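Local coordinates for pyrroline-5-carboxylate reductase catalytic N-terminal domain-containing protein (Sinorhizobium meliloti, PDB 4HUJ) that is of unknown function but probably acts as an oxidoreductase that binds a dinucleotide cofactor such as NAD(P) through a Rossmann-type domain, at residues Q107-A112 with E137-A142; A112-D117 with Q206-P211. All coordinates share one frame; numbering follows the deposited sequence.

Interaction 1. Residues Q107-A112 with E137-A142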
loop_
_atom_site.group_PDB
_atom_site.type_symbol
_atom_site.label_atom_id
_atom_site.label_comp_id
_atom_site.label_asym_id
_atom_site.label_seq_id
_atom_site.Cartn_x
_atom_site.Cartn_y
_atom_site.Cartn_z
ATOM N N GLN A 107 14.505 1.102 -3.737
ATOM C CA GLN A 107 13.069 0.846 -3.804
ATOM C C GLN A 107 12.342 1.412 -2.595
ATOM O O GLN A 107 12.923 1.557 -1.516
ATOM C CB GLN A 107 12.783 -0.654 -3.911
ATOM C CG GLN A 107 13.360 -1.323 -5.147
ATOM C CD GLN A 107 13.019 -2.797 -5.205
ATOM O OE1 GLN A 107 11.909 -3.177 -5.588
ATOM N NE2 GLN A 107 13.970 -3.636 -4.827
ATOM N N ILE A 108 11.069 1.731 -2.803
ATOM C CA ILE A 108 10.168 2.128 -1.729
ATOM C C ILE A 108 9.192 0.986 -1.513
ATOM O O ILE A 108 8.607 0.476 -2.471
ATOM C CB ILE A 108 9.396 3.420 -2.082
ATOM C CG1 ILE A 108 10.352 4.615 -2.114
ATOM C CG2 ILE A 108 8.247 3.679 -1.084
ATOM C CD1 ILE A 108 9.751 5.860 -2.744
ATOM N N VAL A 109 9.030 0.591 -0.252
ATOM C CA VAL A 109 8.028 -0.394 0.131
ATOM C C VAL A 109 6.947 0.328 0.926
ATOM O O VAL A 109 7.249 1.026 1.886
ATOM C CB VAL A 109 8.657 -1.549 0.953
ATOM C CG1 VAL A 109 7.582 -2.424 1.608
ATOM C CG2 VAL A 109 9.548 -2.391 0.058
ATOM N N VAL A 110 5.699 0.184 0.492
ATOM C CA VAL A 110 4.565 0.777 1.197
ATOM C C VAL A 110 3.875 -0.310 2.019
ATOM O O VAL A 110 3.316 -1.249 1.459
ATOM C CB VAL A 110 3.576 1.437 0.215
ATOM C CG1 VAL A 110 2.386 2.043 0.964
ATOM C CG2 VAL A 110 4.287 2.514 -0.595
ATOM N N ASP A 111 3.941 -0.192 3.345
ATOM C CA ASP A 111 3.263 -1.143 4.232
ATOM C C ASP A 111 1.801 -0.733 4.414
ATOM O O ASP A 111 1.504 0.229 5.120
ATOM C CB ASP A 111 3.991 -1.224 5.579
ATOM C CG ASP A 111 3.342 -2.207 6.549
ATOM O OD1 ASP A 111 2.506 -3.039 6.125
ATOM O OD2 ASP A 111 3.678 -2.157 7.746
ATOM N N ALA A 112 0.896 -1.462 3.761
ATOM C CA ALA A 112 -0.539 -1.212 3.876
ATOM C C ALA A 112 -1.235 -2.193 4.829
ATOM O O ALA A 112 -2.466 -2.195 4.925
ATOM C CB ALA A 112 -1.199 -1.242 2.499
ATOM N N GLU A 137 12.365 -4.152 8.854
ATOM C CA GLU A 137 13.503 -5.050 9.080
ATOM C C GLU A 137 13.536 -6.226 8.105
ATOM O O GLU A 137 14.609 -6.779 7.828
ATOM C CB GLU A 137 13.516 -5.546 10.525
ATOM C CG GLU A 137 13.999 -4.490 11.501
ATOM C CD GLU A 137 13.903 -4.915 12.948
ATOM O OE1 GLU A 137 13.259 -5.945 13.250
ATOM O OE2 GLU A 137 14.480 -4.205 13.796
ATOM N N LEU A 138 12.366 -6.595 7.583
ATOM C CA LEU A 138 12.246 -7.666 6.590
ATOM C C LEU A 138 12.596 -7.207 5.171
ATOM O O LEU A 138 12.760 -8.032 4.269
ATOM C CB LEU A 138 10.834 -8.269 6.604
ATOM C CG LEU A 138 10.327 -8.909 7.897
ATOM C CD1 LEU A 138 8.835 -9.178 7.785
ATOM C CD2 LEU A 138 11.097 -10.188 8.232
ATOM N N VAL A 139 12.694 -5.890 4.976
ATOM C CA VAL A 139 13.095 -5.322 3.685
ATOM C C VAL A 139 14.301 -4.368 3.816
ATOM O O VAL A 139 14.190 -3.176 3.507
ATOM C CB VAL A 139 11.906 -4.631 2.939
ATOM C CG1 VAL A 139 10.922 -5.663 2.419
ATOM C CG2 VAL A 139 11.193 -3.620 3.838
ATOM N N PRO A 140 15.463 -4.891 4.271
ATOM C CA PRO A 140 16.624 -4.016 4.459
ATOM C C PRO A 140 17.034 -3.358 3.146
ATOM O O PRO A 140 17.007 -3.999 2.089
ATOM C CB PRO A 140 17.717 -4.979 4.942
ATOM C CG PRO A 140 17.311 -6.304 4.397
ATOM C CD PRO A 140 15.814 -6.306 4.492
ATOM N N GLY A 141 17.379 -2.078 3.211
ATOM C CA GLY A 141 17.714 -1.332 2.012
ATOM C C GLY A 141 16.538 -0.551 1.455
ATOM O O GLY A 141 16.734 0.462 0.792
ATOM N N ALA A 142 15.316 -1.020 1.718
ATOM C CA ALA A 142 14.115 -0.334 1.243
ATOM C C ALA A 142 13.796 0.872 2.113
ATOM O O ALA A 142 14.050 0.862 3.320
ATOM C CB ALA A 142 12.924 -1.284 1.222
#

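Interaction 2. Residues A112-D117 with Q206-P211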
loop_
_atom_site.group_PDB
_atom_site.type_symbol
_atom_site.label_atom_id
_atom_site.label_comp_id
_atom_site.label_asym_id
_atom_site.label_seq_id
_atom_site.Cartn_x
_atom_site.Cartn_y
_atom_site.Cartn_z
ATOM N N ALA A 112 0.896 -1.462 3.761
ATOM C CA ALA A 112 -0.539 -1.212 3.876
ATOM C C ALA A 112 -1.235 -2.193 4.829
ATOM O O ALA A 112 -2.466 -2.195 4.925
ATOM C CB ALA A 112 -1.199 -1.242 2.499
ATOM N N SER A 113 -0.448 -3.012 5.529
ATOM C CA SER A 113 -0.993 -4.085 6.368
ATOM C C SER A 113 -1.317 -3.616 7.783
ATOM O O SER A 113 -0.732 -2.651 8.275
ATOM C CB SER A 113 -0.008 -5.260 6.446
ATOM O OG SER A 113 1.068 -4.975 7.339
ATOM N N ASN A 114 -2.232 -4.333 8.432
ATOM C CA ASN A 114 -2.521 -4.141 9.851
ATOM C C ASN A 114 -2.301 -5.449 10.595
ATOM O O ASN A 114 -2.789 -6.495 10.158
ATOM C CB ASN A 114 -3.960 -3.678 10.040
ATOM C CG ASN A 114 -4.209 -2.307 9.448
ATOM O OD1 ASN A 114 -5.060 -2.141 8.563
ATOM N ND2 ASN A 114 -3.458 -1.323 9.912
ATOM N N ALA A 115 -1.561 -5.391 11.703
ATOM C CA ALA A 115 -1.285 -6.583 12.496
ATOM C C ALA A 115 -2.434 -6.805 13.467
ATOM O O ALA A 115 -2.532 -6.143 14.501
ATOM C CB ALA A 115 0.048 -6.455 13.225
ATOM N N ILE A 116 -3.320 -7.726 13.096
ATOM C CA ILE A 116 -4.578 -7.960 13.807
ATOM C C ILE A 116 -4.642 -9.430 14.199
ATOM O O ILE A 116 -4.291 -10.296 13.397
ATOM C CB ILE A 116 -5.789 -7.646 12.896
ATOM C CG1 ILE A 116 -5.701 -6.224 12.322
ATOM C CG2 ILE A 116 -7.110 -7.829 13.659
ATOM C CD1 ILE A 116 -6.685 -5.960 11.183
ATOM N N ASP A 117 -5.099 -9.713 15.420
ATOM C CA ASP A 117 -5.240 -11.098 15.882
ATOM C C ASP A 117 -6.618 -11.667 15.581
ATOM O O ASP A 117 -7.616 -10.962 15.669
ATOM C CB ASP A 117 -4.983 -11.201 17.385
ATOM C CG ASP A 117 -3.511 -11.120 17.738
ATOM O OD1 ASP A 117 -2.666 -11.077 16.817
ATOM O OD2 ASP A 117 -3.199 -11.101 18.949
ATOM N N GLN A 206 -1.767 6.101 13.748
ATOM C CA GLN A 206 -2.060 5.499 12.446
ATOM C C GLN A 206 -2.032 3.962 12.452
ATOM O O GLN A 206 -2.466 3.318 11.491
ATOM C CB GLN A 206 -1.086 6.029 11.382
ATOM C CG GLN A 206 -1.535 5.764 9.944
ATOM C CD GLN A 206 -0.428 6.016 8.930
ATOM O OE1 GLN A 206 0.469 6.839 9.155
ATOM N NE2 GLN A 206 -0.486 5.305 7.809
ATOM N N GLN A 207 -1.496 3.369 13.513
ATOM C CA GLN A 207 -1.459 1.916 13.595
ATOM C C GLN A 207 -2.842 1.379 13.941
ATOM O O GLN A 207 -3.622 2.054 14.610
ATOM C CB GLN A 207 -0.433 1.471 14.637
ATOM C CG GLN A 207 -0.026 0.012 14.504
ATOM C CD GLN A 207 1.149 -0.333 15.394
ATOM O OE1 GLN A 207 0.980 -0.675 16.565
ATOM N NE2 GLN A 207 2.343 -0.247 14.844
ATOM N N PHE A 208 -3.142 0.164 13.487
ATOM C CA PHE A 208 -4.397 -0.494 13.829
ATOM C C PHE A 208 -4.698 -0.355 15.325
ATOM O O PHE A 208 -3.806 -0.526 16.166
ATOM C CB PHE A 208 -4.355 -1.975 13.436
ATOM C CG PHE A 208 -5.646 -2.700 13.695
ATOM C CD1 PHE A 208 -6.708 -2.601 12.792
ATOM C CD2 PHE A 208 -5.810 -3.465 14.844
ATOM C CE1 PHE A 208 -7.913 -3.262 13.033
ATOM C CE2 PHE A 208 -7.009 -4.130 15.096
ATOM C CZ PHE A 208 -8.062 -4.029 14.189
ATOM N N GLY A 209 -5.944 -0.008 15.632
ATOM C CA GLY A 209 -6.380 0.185 17.018
ATOM C C GLY A 209 -6.293 1.623 17.495
ATOM O O GLY A 209 -6.751 1.950 18.601
ATOM N N ARG A 210 -5.730 2.491 16.660
ATOM C CA ARG A 210 -5.489 3.889 17.041
ATOM C C ARG A 210 -6.453 4.842 16.311
ATOM O O ARG A 210 -7.107 4.433 15.343
ATOM C CB ARG A 210 -4.018 4.258 16.803
ATOM C CG ARG A 210 -2.996 3.352 17.519
ATOM C CD ARG A 210 -3.223 3.356 19.018
ATOM N NE ARG A 210 -2.103 2.748 19.729
ATOM C CZ ARG A 210 -1.867 2.904 21.028
ATOM N NH1 ARG A 210 -2.677 3.645 21.777
ATOM N NH2 ARG A 210 -0.814 2.314 21.581
ATOM N N PRO A 211 -6.550 6.112 16.767
ATOM C CA PRO A 211 -7.658 6.981 16.344
ATOM C C PRO A 211 -7.855 7.258 14.850
ATOM O O PRO A 211 -8.988 7.544 14.438
ATOM C CB PRO A 211 -7.386 8.286 17.095
ATOM C CG PRO A 211 -6.683 7.845 18.336
ATOM C CD PRO A 211 -5.787 6.721 17.877
#

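Interaction 1. Residues Q107-A112 with E137-A142
V109 on strand 108-111 turns its side chain toward A142 and V139, inside the beta-alpha-beta unit formed by strand 108-111, helix 131-138 and the parallel strand 143-147, a building block of the Rossmann-type sheet. From CB the valine forks into two methyls. CG1 stands anti to the backbone N (chi1 168°), and this rotation sends the other methyl, CG2, to the partners of this contact. V109 CG2 lies 3.7 Å from A142 CB, a close methyl-to-methyl touch, and 4.3 Å from V139 CG1, a looser one. A branched residue suits the place, for it fills space on the face of the sheet where the 137-142 connection and W104 lie, without a long, flexible tail; its neighbour I108 points away, to helix 176-188 on the other side of the sheet. W104 packs against V109, V139 and A142 alike and joins them in one apolar cluster.

The chain between helix and strand reverses through a type II beta turn from V139 to A142, closed by a hydrogen bond of 3.0 Å from A142 N to V139 O. P140 accepts the extended second position of the turn. G141 takes the third with phi 96°, where a side chain would press on the preceding carbonyl oxygen. The turn delivers A142 beside Q107, just ahead of the backbone pairing of Q107 and V109 with K143. No hydrogen bond crosses between the two segments themselves; their one polar approach is a weak one, with A142 CA 3.6 Å from Q107 O and an angle of 134° at the hydrogen.

Interaction 2. Residues A112-D117 with Q206-P211
I116 lays its CG1 over one face of the F208 ring, 3.5 Å from the centroid and only 2° off the normal, an almost perfectly centred CH-pi contact. Its terminal methyl continues across the same face, where I116 CD1 comes to 3.5 Å from F208 CE1. I116 CG2, anti to the backbone N, stays at a longer 4.0 Å from F208 CZ. Isoleucine suits this place because its longer branch, CG1 and CD1, lies over the face while CG2 reaches the CZ–CE2 side.

F208 holds its CG anti to the backbone N (chi1 -177°), which extends the ring from its own loop toward the other. Nearer the backbone, N114 takes over: the two side chains cross at about a right angle, with N114 CB 3.8 Å from F208 CB, and the amide plane is inclined 43° to the ring. An alanine in place of F208 would remove the whole ring and is likely to leave CG1 and CD1 of I116 without their aromatic partner, opening a gap between the loops.

R210 N is hydrogen-bonded to Q207 O at 3.0 Å, and G209 has a positive phi, as the third position of a type II beta turn favours. The arrangement is thus a CH-pi contact between the loop after strand 108-111 and F208 at the second position of a type II beta turn, Q207 to R210, in the loop after helix 199-206.

The segments of interactions 1 and 2 overlap at A112, which touches neither partner segment, and the two contacts lie about 17 Å apart, centre to centre. Strand 108-111 connects them: residues 107-112 begin with the packing of interaction 1 and hand the chain on to the loop of interaction 2. Along the sequence the contacts cross, since residues 137-142 fall between the two halves of interaction 2. D111 marks the change from one to the other, its carboxylate hydrogen-bonded to S113 and to T132 of helix 131-138. The GxGxxG pattern that begins at the end of strand 26-30 is consistent with dinucleotide binding, but neither contact can be assigned a direct part in it.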